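Local coordinates for protein 3-phosphoshikimate 1-carboxyvinyltransferase (PDB 7M0O) that probably catalyses transfer of the enolpyruvyl group of phosphoenolpyruvate to the 5-hydroxyl of shikimate-3-phosphate, with release of phosphate, in chorismate biosynthesis, at residues A[228-233]-A[239-244]; A[234-239]-A[375-380]. All blocks are in the same frame, centred on the assembly; numbering follows the deposited sequence.

Contact 1. Residues A[228-233]-A[239-244]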
loop_
_atom_site.group_PDB
_atom_site.type_symbol
_atom_site.label_atom_id
_atom_site.label_comp_id
_atom_site.label_asym_id
_atom_site.label_seq_id
_atom_site.Cartn_x
_atom_site.Cartn_y
_atom_site.Cartn_z
ATOM N N TYR A 228 0.381 -12.852 -7.157
ATOM C CA TYR A 228 -0.454 -13.789 -7.900
ATOM C C TYR A 228 0.104 -14.040 -9.287
ATOM O O TYR A 228 0.017 -15.163 -9.793
ATOM C CB TYR A 228 -1.899 -13.266 -7.996
ATOM C CG TYR A 228 -2.386 -12.830 -6.647
ATOM C CD1 TYR A 228 -2.691 -13.774 -5.669
ATOM C CD2 TYR A 228 -2.479 -11.481 -6.325
ATOM C CE1 TYR A 228 -3.097 -13.381 -4.411
ATOM C CE2 TYR A 228 -2.887 -11.079 -5.059
ATOM C CZ TYR A 228 -3.182 -12.033 -4.117
ATOM O OH TYR A 228 -3.565 -11.629 -2.864
ATOM N N PHE A 229 0.722 -13.026 -9.893
ATOM C CA PHE A 229 1.249 -13.191 -11.239
ATOM C C PHE A 229 2.584 -13.937 -11.196
ATOM O O PHE A 229 2.823 -14.829 -12.017
ATOM C CB PHE A 229 1.330 -11.813 -11.920
ATOM C CG PHE A 229 -0.031 -11.165 -12.119
ATOM C CD1 PHE A 229 -0.677 -11.227 -13.343
ATOM C CD2 PHE A 229 -0.696 -10.574 -11.056
ATOM C CE1 PHE A 229 -1.949 -10.671 -13.513
ATOM C CE2 PHE A 229 -1.964 -10.046 -11.207
ATOM C CZ PHE A 229 -2.595 -10.090 -12.450
ATOM N N PHE A 230 3.405 -13.656 -10.178
ATOM C CA PHE A 230 4.619 -14.432 -9.942
ATOM C C PHE A 230 4.293 -15.910 -9.687
ATOM O O PHE A 230 4.979 -16.801 -10.199
ATOM C CB PHE A 230 5.392 -13.856 -8.751
ATOM C CG PHE A 230 6.106 -12.538 -9.012
ATOM C CD1 PHE A 230 6.732 -12.262 -10.219
ATOM C CD2 PHE A 230 6.188 -11.602 -8.005
ATOM C CE1 PHE A 230 7.410 -11.042 -10.406
ATOM C CE2 PHE A 230 6.868 -10.392 -8.179
ATOM C CZ PHE A 230 7.476 -10.120 -9.377
ATOM N N ALA A 231 3.268 -16.190 -8.865
ATOM C CA ALA A 231 2.879 -17.573 -8.568
ATOM C C ALA A 231 2.405 -18.318 -9.812
ATOM O O ALA A 231 2.728 -19.503 -9.997
ATOM C CB ALA A 231 1.779 -17.594 -7.508
ATOM N N ALA A 232 1.610 -17.658 -10.652
ATOM C CA ALA A 232 1.164 -18.272 -11.905
ATOM C C ALA A 232 2.354 -18.716 -12.754
ATOM O O ALA A 232 2.343 -19.809 -13.345
ATOM C CB ALA A 232 0.288 -17.283 -12.680
ATOM N N ALA A 233 3.413 -17.897 -12.800
ATOM C CA ALA A 233 4.587 -18.274 -13.581
ATOM C C ALA A 233 5.313 -19.459 -12.954
ATOM O O ALA A 233 5.749 -20.367 -13.663
ATOM C CB ALA A 233 5.529 -17.078 -13.724
ATOM N N ALA A 239 6.885 -20.771 -18.352
ATOM C CA ALA A 239 6.266 -19.452 -18.412
ATOM C C ALA A 239 7.124 -18.418 -17.689
ATOM O O ALA A 239 7.752 -18.709 -16.668
ATOM C CB ALA A 239 4.869 -19.483 -17.803
ATOM N N GLU A 240 7.123 -17.185 -18.197
ATOM C CA GLU A 240 7.877 -16.132 -17.523
ATOM C C GLU A 240 6.990 -14.915 -17.296
ATOM O O GLU A 240 6.170 -14.537 -18.147
ATOM C CB GLU A 240 9.191 -15.765 -18.303
ATOM C CG GLU A 240 9.022 -15.096 -19.643
ATOM C CD GLU A 240 10.351 -14.852 -20.398
ATOM O OE1 GLU A 240 11.343 -15.603 -20.222
ATOM O OE2 GLU A 240 10.373 -13.884 -21.177
ATOM N N VAL A 241 7.124 -14.342 -16.104
ATOM C CA VAL A 241 6.475 -13.094 -15.730
ATOM C C VAL A 241 7.543 -12.151 -15.204
ATOM O O VAL A 241 8.295 -12.500 -14.285
ATOM C CB VAL A 241 5.369 -13.306 -14.679
ATOM C CG1 VAL A 241 4.916 -11.959 -14.098
ATOM C CG2 VAL A 241 4.187 -14.028 -15.320
ATOM N N THR A 242 7.621 -10.960 -15.788
ATOM C CA THR A 242 8.481 -9.913 -15.254
ATOM C C THR A 242 7.623 -8.748 -14.783
ATOM O O THR A 242 6.706 -8.326 -15.495
ATOM C CB THR A 242 9.492 -9.438 -16.308
ATOM O OG1 THR A 242 10.303 -10.556 -16.708
ATOM C CG2 THR A 242 10.390 -8.346 -15.731
ATOM N N VAL A 243 7.930 -8.223 -13.594
ATOM C CA VAL A 243 7.294 -7.002 -13.099
ATOM C C VAL A 243 8.319 -5.878 -13.017
ATOM O O VAL A 243 9.105 -5.825 -12.054
ATOM C CB VAL A 243 6.631 -7.221 -11.726
ATOM C CG1 VAL A 243 5.979 -5.921 -11.236
ATOM C CG2 VAL A 243 5.580 -8.345 -11.795
ATOM N N PRO A 244 8.364 -4.965 -13.989
ATOM C CA PRO A 244 9.313 -3.850 -13.884
ATOM C C PRO A 244 8.938 -2.953 -12.716
ATOM O O PRO A 244 7.758 -2.695 -12.465
ATOM C CB PRO A 244 9.167 -3.119 -15.228
ATOM C CG PRO A 244 8.406 -4.049 -16.140
ATOM C CD PRO A 244 7.551 -4.895 -15.216
#

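Contact 2. Residues A[234-239]-A[375-380]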
loop_
_atom_site.group_PDB
_atom_site.type_symbol
_atom_site.label_atom_id
_atom_site.label_comp_id
_atom_site.label_asym_id
_atom_site.label_seq_id
_atom_site.Cartn_x
_atom_site.Cartn_y
_atom_site.Cartn_z
ATOM N N ALA A 234 5.450 -19.473 -11.627
ATOM C CA ALA A 234 6.176 -20.559 -10.963
ATOM C C ALA A 234 5.462 -21.893 -11.150
ATOM O O ALA A 234 6.105 -22.953 -11.221
ATOM C CB ALA A 234 6.325 -20.245 -9.472
ATOM N N LEU A 235 4.144 -21.843 -11.295
ATOM C CA LEU A 235 3.321 -23.033 -11.433
ATOM C C LEU A 235 3.345 -23.596 -12.845
ATOM O O LEU A 235 3.008 -24.769 -13.037
ATOM C CB LEU A 235 1.892 -22.678 -11.042
ATOM C CG LEU A 235 0.796 -23.720 -11.159
ATOM C CD1 LEU A 235 1.109 -24.836 -10.173
ATOM C CD2 LEU A 235 -0.508 -23.036 -10.863
ATOM N N THR A 236 3.725 -22.784 -13.826
ATOM C CA THR A 236 3.588 -23.100 -15.245
ATOM C C THR A 236 4.964 -23.314 -15.869
ATOM O O THR A 236 5.707 -22.340 -16.060
ATOM C CB THR A 236 2.849 -21.964 -15.962
ATOM O OG1 THR A 236 1.635 -21.641 -15.257
ATOM C CG2 THR A 236 2.529 -22.349 -17.422
ATOM N N PRO A 237 5.345 -24.538 -16.241
ATOM C CA PRO A 237 6.712 -24.759 -16.741
ATOM C C PRO A 237 6.983 -23.970 -18.015
ATOM O O PRO A 237 6.173 -23.961 -18.944
ATOM C CB PRO A 237 6.766 -26.273 -16.979
ATOM C CG PRO A 237 5.338 -26.705 -17.071
ATOM C CD PRO A 237 4.570 -25.788 -16.163
ATOM N N GLY A 238 8.130 -23.288 -18.031
ATOM C CA GLY A 238 8.515 -22.443 -19.141
ATOM C C GLY A 238 7.872 -21.068 -19.195
ATOM O O GLY A 238 8.256 -20.264 -20.052
ATOM N N ALA A 239 6.885 -20.771 -18.352
ATOM C CA ALA A 239 6.266 -19.452 -18.412
ATOM C C ALA A 239 7.124 -18.418 -17.689
ATOM O O ALA A 239 7.752 -18.709 -16.668
ATOM C CB ALA A 239 4.869 -19.483 -17.803
ATOM N N THR A 375 -5.045 -21.080 -8.775
ATOM C CA THR A 375 -5.359 -22.503 -8.793
ATOM C C THR A 375 -6.131 -22.879 -10.046
ATOM O O THR A 375 -5.946 -23.973 -10.594
ATOM C CB THR A 375 -6.182 -22.877 -7.560
ATOM O OG1 THR A 375 -5.562 -22.355 -6.380
ATOM C CG2 THR A 375 -6.311 -24.382 -7.442
ATOM N N GLY A 376 -6.995 -21.979 -10.512
ATOM C CA GLY A 376 -7.819 -22.241 -11.689
ATOM C C GLY A 376 -7.062 -22.356 -13.007
ATOM O O GLY A 376 -7.651 -22.825 -13.990
ATOM N N LEU A 377 -5.801 -21.908 -13.071
ATOM C CA LEU A 377 -4.962 -22.203 -14.233
ATOM C C LEU A 377 -4.827 -23.699 -14.489
ATOM O O LEU A 377 -4.691 -24.118 -15.650
ATOM C CB LEU A 377 -3.572 -21.607 -14.034
ATOM C CG LEU A 377 -3.507 -20.086 -13.975
ATOM C CD1 LEU A 377 -2.062 -19.706 -13.807
ATOM C CD2 LEU A 377 -4.088 -19.441 -15.218
ATOM N N ARG A 378 -4.821 -24.518 -13.432
ATOM C CA ARG A 378 -4.651 -25.957 -13.582
ATOM C C ARG A 378 -5.870 -26.779 -13.187
ATOM O O ARG A 378 -5.920 -27.968 -13.529
ATOM C CB ARG A 378 -3.449 -26.444 -12.753
ATOM C CG ARG A 378 -2.089 -26.086 -13.344
ATOM C CD ARG A 378 -1.683 -27.024 -14.483
ATOM N NE ARG A 378 -1.513 -28.403 -14.029
ATOM C CZ ARG A 378 -0.433 -28.847 -13.390
ATOM N NH1 ARG A 378 0.561 -28.019 -13.122
ATOM N NH2 ARG A 378 -0.359 -30.112 -13.000
ATOM N N VAL A 379 -6.828 -26.195 -12.470
ATOM C CA VAL A 379 -8.028 -26.916 -12.048
ATOM C C VAL A 379 -9.241 -26.282 -12.718
ATOM O O VAL A 379 -9.664 -25.186 -12.316
ATOM C CB VAL A 379 -8.189 -26.904 -10.520
ATOM C CG1 VAL A 379 -9.492 -27.575 -10.120
ATOM C CG2 VAL A 379 -6.993 -27.582 -9.833
ATOM N N PRO A 380 -9.836 -26.932 -13.715
ATOM C CA PRO A 380 -10.996 -26.342 -14.394
ATOM C C PRO A 380 -12.217 -26.288 -13.492
ATOM O O PRO A 380 -12.370 -27.079 -12.560
ATOM C CB PRO A 380 -11.239 -27.290 -15.579
ATOM C CG PRO A 380 -9.987 -28.109 -15.713
ATOM C CD PRO A 380 -9.433 -28.214 -14.318
HETATM O O HOH W 1 1.190 -25.800 -14.410
#

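Contact 1. Residues A[228-233]-A[239-244]
Val241 meets Phe229, Phe230 and Ala233 where helix 223-235 turns back, through a short connection, into strand 240-244. In the EPSP synthase fold this is a helix packed on the strand that follows it, which pairs antiparallel with strand 274-278; the two short axes are 7.5 Å apart and run in nearly opposite directions at 156°. Val241 uses both of its methyls. CG2 rests on the methyl of Ala233, 3.7 Å from its CB, and comes equally near Phe229 O, a carbonyl already engaged by the helical N-H of Ala233. The other methyl, CG1, reaches toward Phe229 CB and the ring of Phe230. That ring, with CG beside the backbone N (chi1 -73°), brings its far end to Val243, the two side chains crossing at about a right angle. With an alanine here instead of Phe230, the helix and strand are likely to be left with a gap beside Val243, whose methyl would lose the ring it packs on. Val277 on the next strand backs Phe230 and Ala233, while Leu404 of helix 397-406 covers Phe229 and Val241. The ring carbons CE1 and CZ of Phe230 both lie 3.5 Å from Val243 CG2.

Contact 2. Residues A[234-239]-A[375-380]
With CG beside its backbone N (chi1 -74°) and the chain bent again at chi2 and chi3, Arg378 folds its guanidinium round toward the carbonyl of Leu235; the leucine, its CG anti to N (chi1 177°), carries its branched end across to the arginine's aliphatic part, roughly at right angles to its own carbonyl. The contact joins the C-terminal end of helix 223-235, with the type II beta turn Thr236-Ala239 that follows it, to the loop after helix 366-375 in the EPSP synthase fold. Its apolar part is loose: Leu235 CD2 lies 4.2 Å from Arg378 CG. Phe306 touches both side chains and so adds an aromatic wall to this small cluster. Beside it, Leu377 CD1 comes only within 4.4 Å of Thr236 OG1, a peripheral touch; that hydroxyl is hydrogen-bonded back to Ala232 O in the preceding helical turn; Leu377 also packs on Phe401 and Arg405 of helix 397-406. Both backbones are held by their own bonds. Ala239 N closes the turn on Thr236 O, where Gly238 takes the positive phi that suits glycine, and Thr375 O accepts from both Arg378 N and Val379 N, which curls the backbone tightly at Arg378. Leu235 O sits at the edge of the guanidinium, near its plane, but at 4.1 Å from NH1 it is too far for a direct bond. One water spans the distance, donating to Leu235 O at 2.5 Å and accepting from Arg378 NH1 at 2.6 Å, two short bonds that meet at the water at about 105°.

Overall arrangement
The centres of contacts 1 and 2 lie about 11 Å apart, and both use helix 223-235. Along the chain the order is 228-233, 234-239, 239-244 and then, after a long excursion, 375-380, so the two contacts interleave and share Ala239. Contact 1 joins the helix to the strand directly following it; contact 2 ties its C-terminal end to a loop distant in sequence. They touch directly, Ala232 CB lying 3.6 Å from Leu377 CD1. The helix thus links the sheet of strand 240-244 with the region of helix 366-375, where Tyr228 OH hydrogen-bonds Arg367 NH1, of a predicted phosphoenolpyruvate-binding residue; contact 2 itself lies away from the annotated sites.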